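Local coordinates for mannonate dehydratase (Streptococcus suis, PDB 3BDK), which probably catalyses the manganese- or iron-dependent dehydration of D-mannonate to 2-dehydro-3-deoxy-D-gluconate in the pentose and glucuronate interconversion pathway, at residues P97-D100 with A101-N105; E199-I202 with K203-P207. All blocks are in the same frame, centred on the assembly; numbering follows the deposited sequence.

Contact 1 (P97-D100 with A101-N105); sequences PNRD and ALIEN
Ile103 N donates to Arg99 O at 2.8 Å, and one residue on Glu104 N reaches Asp100 O, also at 2.8 Å, in the i to i+4 pattern of a helix. The carboxylates of Asp100 and Glu104 do not pair: Asp100 OD1 and Glu104 OE2 stand 6.1 Å apart, each with its own partner, OD1 bonded to the Tyr200 hydroxyl and OE2 salt-bridged to Lys107. An acidic residue such as Asp100 suits the first turn, where its charge probably interacts favourably with the helix dipole. The packing begins at Leu102, whose CD1 lies 3.3 Å from Asn98 O and 3.6 Å from Asn98 ND2. The amide comes across the leucine because Asn98 CG sits between its backbone N and carbonyl carbon (chi1 54°). On another side of the helix, Ile103 CD1 approaches the aliphatic CG of Arg99 at 4.3 Å; branched and apolar, Ile103 is buried against Ile92, Tyr200 and Ala204. These are the first two turns of helix 99-114, the helical arm of a beta-alpha-beta crossover between strands 79-84 and 120-123 of the xylose isomerase-like TIM barrel.

Contact 2 (E199-I202 with K203-P207); sequences EYFI and KAILP
Glu199 to Leu206 wind through two turns of helix 191-210, tied by i to i+4 bonds such as Lys203 N to Glu199 O at 2.9 Å (N-H...O 176°), until the helix kinks at Pro207, whose ring nitrogen has no hydrogen to give to the preceding turn. Ile202 O takes two donors, Leu206 N at 3.0 Å and, weakly, Ile205 N. Glu199 and Lys203 probably form an i to i+4 salt bridge, OE2 to NZ at 3.1 Å, though NZ is crowded in the model and its place less sure. The glutamate chain runs out extended, whereas the lysine starts with CG between its backbone N and carbonyl carbon (chi1 52°) and bends at its last two torsions, so its end probably folds back. As a hydrogen bond this link is weak; NZ also approaches the backbone Glu199 O, at an equally uncertain 3.1 Å. The apolar side is carried by Phe201 and Ile205. Ile205 CG2 lies 4.0 Å above one face of the phenyl ring, offset toward the rim, while its CD1 meets Phe201 CE1 at 3.6 Å. A beta-branched residue suits this place: both branches leaving CB can touch the ring. Tyr106 meets Phe201 edge-to-face, Tyr123 of strand 120-123 packs on it, and the side chain of Phe201 is about 13 Å from the bound D-mannose. Further round, Ile202 CG2 and Leu206 CD2 approach loosely, at 4.3 Å, and both side chains rest on Asn252 of strand 252-257. Ala204 is small enough to let helix 99-114 come close. Chemically the helix is amphipathic: its hydrophobic side chains pack against barrel strands and a neighbouring helix, while the Glu199-Lys203 charge pair, weakly bonded in this model, probably adds little more than a modest electrostatic contribution.

From the N terminus, strand 79-84 leads by way of helix 90-93 into contact 1, at the start of helix 99-114. The chain then adds strand 120-123 and a longer excursion through strands 135-139 and 145-150 before helix 191-210 carries contact 2 and leads to strand 215-218. Each contact spans a short run of one helix and closes no long loop; the two follow in series, neither nesting nor crossing. In space their centres are about 12 Å apart, and Tyr200 joins them: Arg99 makes a cation-pi interaction with its ring. Two neighbouring helices of the TIM barrel's outer layer are thereby tied side by side.

Contact 1 (P97-D100 with A101-N105)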
ATOM      1  N   PRO A  97     -21.835  41.804   7.676  1.00 52.94           N
ATOM      2  CA  PRO A  97     -23.246  41.991   7.252  1.00 53.06           C
ATOM      3  C   PRO A  97     -23.490  41.542   5.812  1.00 53.19           C
ATOM      4  O   PRO A  97     -24.529  40.938   5.503  1.00 53.38           O
ATOM      5  CB  PRO A  97     -23.457  43.504   7.367  1.00 53.11           C
ATOM      6  CG  PRO A  97     -22.312  44.012   8.164  1.00 53.25           C
ATOM      7  CD  PRO A  97     -21.166  43.098   7.883  1.00 53.07           C
ATOM      8  N   ASN A  98     -22.510  41.839   4.962  1.00 52.95           N
ATOM      9  CA  ASN A  98     -22.392  41.339   3.597  1.00 52.80           C
ATOM     10  C   ASN A  98     -22.313  39.831   3.437  1.00 52.50           C
ATOM     11  O   ASN A  98     -21.857  39.369   2.401  1.00 52.70           O
ATOM     12  CB  ASN A  98     -21.081  41.867   3.031  1.00 53.10           C
ATOM     13  CG  ASN A  98     -19.897  41.520   3.922  1.00 53.78           C
ATOM     14  OD1 ASN A  98     -19.690  42.158   4.959  1.00 55.98           O
ATOM     15  ND2 ASN A  98     -19.134  40.500   3.540  1.00 52.19           N
ATOM     16  N   ARG A  99     -22.698  39.061   4.445  1.00 52.26           N
ATOM     17  CA  ARG A  99     -22.533  37.619   4.362  1.00 52.12           C
ATOM     18  C   ARG A  99     -23.618  36.932   3.558  1.00 52.22           C
ATOM     19  O   ARG A  99     -23.337  35.933   2.895  1.00 52.51           O
ATOM     20  CB  ARG A  99     -22.382  36.968   5.746  1.00 52.46           C
ATOM     21  CG  ARG A  99     -23.643  36.926   6.633  1.00 52.58           C
ATOM     22  CD  ARG A  99     -23.294  36.468   8.036  1.00 52.17           C
ATOM     23  NE  ARG A  99     -24.355  36.728   9.005  1.00 52.75           N
ATOM     24  CZ  ARG A  99     -24.325  36.337  10.280  1.00 53.58           C
ATOM     25  NH1 ARG A  99     -23.284  35.659  10.756  1.00 54.32           N
ATOM     26  NH2 ARG A  99     -25.343  36.616  11.080  1.00 53.36           N
ATOM     27  N   ASP A 100     -24.839  37.469   3.617  1.00 52.34           N
ATOM     28  CA  ASP A 100     -26.034  36.856   3.007  1.00 52.31           C
ATOM     29  C   ASP A 100     -25.900  36.537   1.527  1.00 52.05           C
ATOM     30  O   ASP A 100     -26.310  35.467   1.074  1.00 51.82           O
ATOM     31  CB  ASP A 100     -27.264  37.742   3.216  1.00 52.53           C
ATOM     32  CG  ASP A 100     -28.039  37.376   4.465  1.00 53.30           C
ATOM     33  OD1 ASP A 100     -28.050  36.174   4.824  1.00 54.13           O
ATOM     34  OD2 ASP A 100     -28.633  38.289   5.082  1.00 53.45           O
ATOM     35  N   ALA A 101     -25.337  37.491   0.788  1.00 51.95           N
ATOM     36  CA  ALA A 101     -25.059  37.334  -0.627  1.00 51.70           C
ATOM     37  C   ALA A 101     -24.028  36.221  -0.840  1.00 51.64           C
ATOM     38  O   ALA A 101     -24.194  35.375  -1.714  1.00 51.78           O
ATOM     39  CB  ALA A 101     -24.562  38.656  -1.215  1.00 51.69           C
ATOM     40  N   LEU A 102     -22.964  36.221  -0.037  1.00 51.34           N
ATOM     41  CA  LEU A 102     -21.934  35.191  -0.159  1.00 50.74           C
ATOM     42  C   LEU A 102     -22.554  33.818   0.082  1.00 50.50           C
ATOM     43  O   LEU A 102     -22.330  32.886  -0.699  1.00 50.43           O
ATOM     44  CB  LEU A 102     -20.731  35.489   0.746  1.00 50.47           C
ATOM     45  CG  LEU A 102     -20.006  36.803   0.372  1.00 50.01           C
ATOM     46  CD1 LEU A 102     -19.356  37.465   1.570  1.00 50.63           C
ATOM     47  CD2 LEU A 102     -18.984  36.637  -0.732  1.00 49.70           C
ATOM     48  N   ILE A 103     -23.382  33.722   1.121  1.00 50.37           N
ATOM     49  CA  ILE A 103     -24.148  32.504   1.405  1.00 50.17           C
ATOM     50  C   ILE A 103     -25.072  32.143   0.236  1.00 50.50           C
ATOM     51  O   ILE A 103     -25.277  30.960  -0.057  1.00 49.67           O
ATOM     52  CB  ILE A 103     -24.939  32.620   2.734  1.00 50.06           C
ATOM     53  CG1 ILE A 103     -23.968  32.663   3.917  1.00 50.11           C
ATOM     54  CG2 ILE A 103     -25.936  31.459   2.893  1.00 49.03           C
ATOM     55  CD1 ILE A 103     -24.608  32.995   5.246  1.00 50.39           C
ATOM     56  N   GLU A 104     -25.618  33.170  -0.421  1.00 51.03           N
ATOM     57  CA  GLU A 104     -26.387  32.981  -1.655  1.00 51.88           C
ATOM     58  C   GLU A 104     -25.589  32.208  -2.700  1.00 51.64           C
ATOM     59  O   GLU A 104     -25.981  31.122  -3.123  1.00 51.38           O
ATOM     60  CB  GLU A 104     -26.829  34.326  -2.241  1.00 52.06           C
ATOM     61  CG  GLU A 104     -28.104  34.846  -1.644  1.00 54.39           C
ATOM     62  CD  GLU A 104     -29.161  33.766  -1.552  1.00 56.62           C
ATOM     63  OE1 GLU A 104     -29.430  33.114  -2.594  1.00 57.67           O
ATOM     64  OE2 GLU A 104     -29.703  33.567  -0.437  1.00 57.18           O
ATOM     65  N   ASN A 105     -24.457  32.778  -3.087  1.00 51.72           N
ATOM     66  CA  ASN A 105     -23.565  32.156  -4.040  1.00 52.36           C
ATOM     67  C   ASN A 105     -23.161  30.748  -3.653  1.00 52.61           C
ATOM     68  O   ASN A 105     -22.965  29.900  -4.525  1.00 52.65           O
ATOM     69  CB  ASN A 105     -22.349  33.051  -4.261  1.00 52.26           C
ATOM     70  CG  ASN A 105     -22.678  34.256  -5.126  1.00 52.59           C
ATOM     71  OD1 ASN A 105     -22.106  35.331  -4.951  1.00 53.37           O
ATOM     72  ND2 ASN A 105     -23.617  34.079  -6.068  1.00 52.00           N
TER

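Contact 2 (E199-I202 with K203-P207)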
ATOM      1  N   GLU A 199     -23.427  28.546  13.148  1.00 42.53           N
ATOM      2  CA  GLU A 199     -24.807  28.151  13.284  1.00 43.28           C
ATOM      3  C   GLU A 199     -25.683  28.869  12.254  1.00 43.76           C
ATOM      4  O   GLU A 199     -26.523  28.250  11.601  1.00 43.77           O
ATOM      5  CB  GLU A 199     -25.289  28.436  14.688  1.00 43.49           C
ATOM      6  CG  GLU A 199     -26.519  27.622  15.056  1.00 44.80           C
ATOM      7  CD  GLU A 199     -27.209  28.164  16.270  1.00 46.83           C
ATOM      8  OE1 GLU A 199     -26.500  28.739  17.133  1.00 45.98           O
ATOM      9  OE2 GLU A 199     -28.455  28.031  16.345  1.00 47.49           O
ATOM     10  N   TYR A 200     -25.453  30.169  12.106  1.00 44.27           N
ATOM     11  CA  TYR A 200     -26.125  30.982  11.117  1.00 45.28           C
ATOM     12  C   TYR A 200     -25.941  30.406   9.720  1.00 45.68           C
ATOM     13  O   TYR A 200     -26.904  30.283   8.954  1.00 45.89           O
ATOM     14  CB  TYR A 200     -25.557  32.394  11.154  1.00 45.96           C
ATOM     15  CG  TYR A 200     -26.287  33.402  10.281  1.00 46.88           C
ATOM     16  CD1 TYR A 200     -27.409  34.089  10.762  1.00 47.83           C
ATOM     17  CD2 TYR A 200     -25.843  33.685   8.991  1.00 46.39           C
ATOM     18  CE1 TYR A 200     -28.072  35.025   9.977  1.00 48.61           C
ATOM     19  CE2 TYR A 200     -26.495  34.615   8.194  1.00 47.97           C
ATOM     20  CZ  TYR A 200     -27.608  35.289   8.691  1.00 48.22           C
ATOM     21  OH  TYR A 200     -28.260  36.217   7.903  1.00 47.28           O
ATOM     22  N   PHE A 201     -24.692  30.070   9.405  1.00 45.97           N
ATOM     23  CA  PHE A 201     -24.304  29.458   8.127  1.00 46.11           C
ATOM     24  C   PHE A 201     -24.965  28.092   7.915  1.00 45.79           C
ATOM     25  O   PHE A 201     -25.478  27.814   6.841  1.00 45.42           O
ATOM     26  CB  PHE A 201     -22.771  29.348   8.073  1.00 46.15           C
ATOM     27  CG  PHE A 201     -22.232  28.633   6.864  1.00 46.61           C
ATOM     28  CD1 PHE A 201     -21.713  27.344   6.981  1.00 46.67           C
ATOM     29  CD2 PHE A 201     -22.188  29.264   5.622  1.00 46.77           C
ATOM     30  CE1 PHE A 201     -21.191  26.685   5.882  1.00 47.16           C
ATOM     31  CE2 PHE A 201     -21.655  28.615   4.510  1.00 47.07           C
ATOM     32  CZ  PHE A 201     -21.165  27.321   4.637  1.00 47.34           C
ATOM     33  N   ILE A 202     -24.956  27.263   8.952  1.00 45.97           N
ATOM     34  CA  ILE A 202     -25.509  25.917   8.888  1.00 46.47           C
ATOM     35  C   ILE A 202     -27.012  25.957   8.622  1.00 47.11           C
ATOM     36  O   ILE A 202     -27.479  25.419   7.617  1.00 47.11           O
ATOM     37  CB  ILE A 202     -25.174  25.092  10.168  1.00 46.06           C
ATOM     38  CG1 ILE A 202     -23.695  24.682  10.190  1.00 46.78           C
ATOM     39  CG2 ILE A 202     -26.051  23.870  10.299  1.00 46.00           C
ATOM     40  CD1 ILE A 202     -23.179  23.933   8.940  1.00 47.89           C
ATOM     41  N   LYS A 203     -27.776  26.616   9.489  1.00 48.10           N
ATOM     42  CA  LYS A 203     -29.228  26.564   9.326  1.00 49.04           C
ATOM     43  C   LYS A 203     -29.658  27.243   8.046  1.00 48.79           C
ATOM     44  O   LYS A 203     -30.727  26.956   7.535  1.00 49.17           O
ATOM     45  CB  LYS A 203     -30.019  27.025  10.567  1.00 49.09           C
ATOM     46  CG  LYS A 203     -29.641  28.385  11.143  1.00 50.06           C
ATOM     47  CD  LYS A 203     -30.426  28.705  12.428  1.00 49.90           C
ATOM     48  CE  LYS A 203     -30.199  27.642  13.482  1.00 52.13           C
ATOM     49  NZ  LYS A 203     -28.788  27.153  13.431  1.00 52.93           N
ATOM     50  N   ALA A 204     -28.796  28.107   7.523  1.00 48.87           N
ATOM     51  CA  ALA A 204     -28.984  28.698   6.205  1.00 49.48           C
ATOM     52  C   ALA A 204     -28.909  27.659   5.066  1.00 50.27           C
ATOM     53  O   ALA A 204     -29.812  27.603   4.215  1.00 50.29           O
ATOM     54  CB  ALA A 204     -27.965  29.819   5.968  1.00 48.87           C
ATOM     55  N   ILE A 205     -27.849  26.838   5.072  1.00 50.79           N
ATOM     56  CA  ILE A 205     -27.492  26.007   3.915  1.00 51.51           C
ATOM     57  C   ILE A 205     -28.020  24.573   3.917  1.00 52.23           C
ATOM     58  O   ILE A 205     -28.065  23.929   2.867  1.00 52.73           O
ATOM     59  CB  ILE A 205     -25.948  25.971   3.645  1.00 51.45           C
ATOM     60  CG1 ILE A 205     -25.208  25.153   4.710  1.00 51.39           C
ATOM     61  CG2 ILE A 205     -25.382  27.379   3.509  1.00 51.43           C
ATOM     62  CD1 ILE A 205     -23.820  24.724   4.290  1.00 51.45           C
ATOM     63  N   LEU A 206     -28.418  24.067   5.074  1.00 52.85           N
ATOM     64  CA  LEU A 206     -28.793  22.667   5.163  1.00 53.33           C
ATOM     65  C   LEU A 206     -30.042  22.260   4.369  1.00 53.74           C
ATOM     66  O   LEU A 206     -29.964  21.339   3.559  1.00 53.71           O
ATOM     67  CB  LEU A 206     -28.819  22.190   6.615  1.00 53.20           C
ATOM     68  CG  LEU A 206     -27.540  21.473   7.084  1.00 54.27           C
ATOM     69  CD1 LEU A 206     -27.610  19.958   6.855  1.00 54.64           C
ATOM     70  CD2 LEU A 206     -26.269  22.049   6.465  1.00 53.08           C
ATOM     71  N   PRO A 207     -31.183  22.953   4.560  1.00 54.37           N
ATOM     72  CA  PRO A 207     -32.336  22.594   3.725  1.00 54.53           C
ATOM     73  C   PRO A 207     -31.983  22.671   2.233  1.00 54.78           C
ATOM     74  O   PRO A 207     -32.383  21.800   1.473  1.00 54.88           O
ATOM     75  CB  PRO A 207     -33.371  23.669   4.080  1.00 54.68           C
ATOM     76  CG  PRO A 207     -32.564  24.801   4.672  1.00 54.56           C
ATOM     77  CD  PRO A 207     -31.502  24.081   5.450  1.00 54.33           C
TER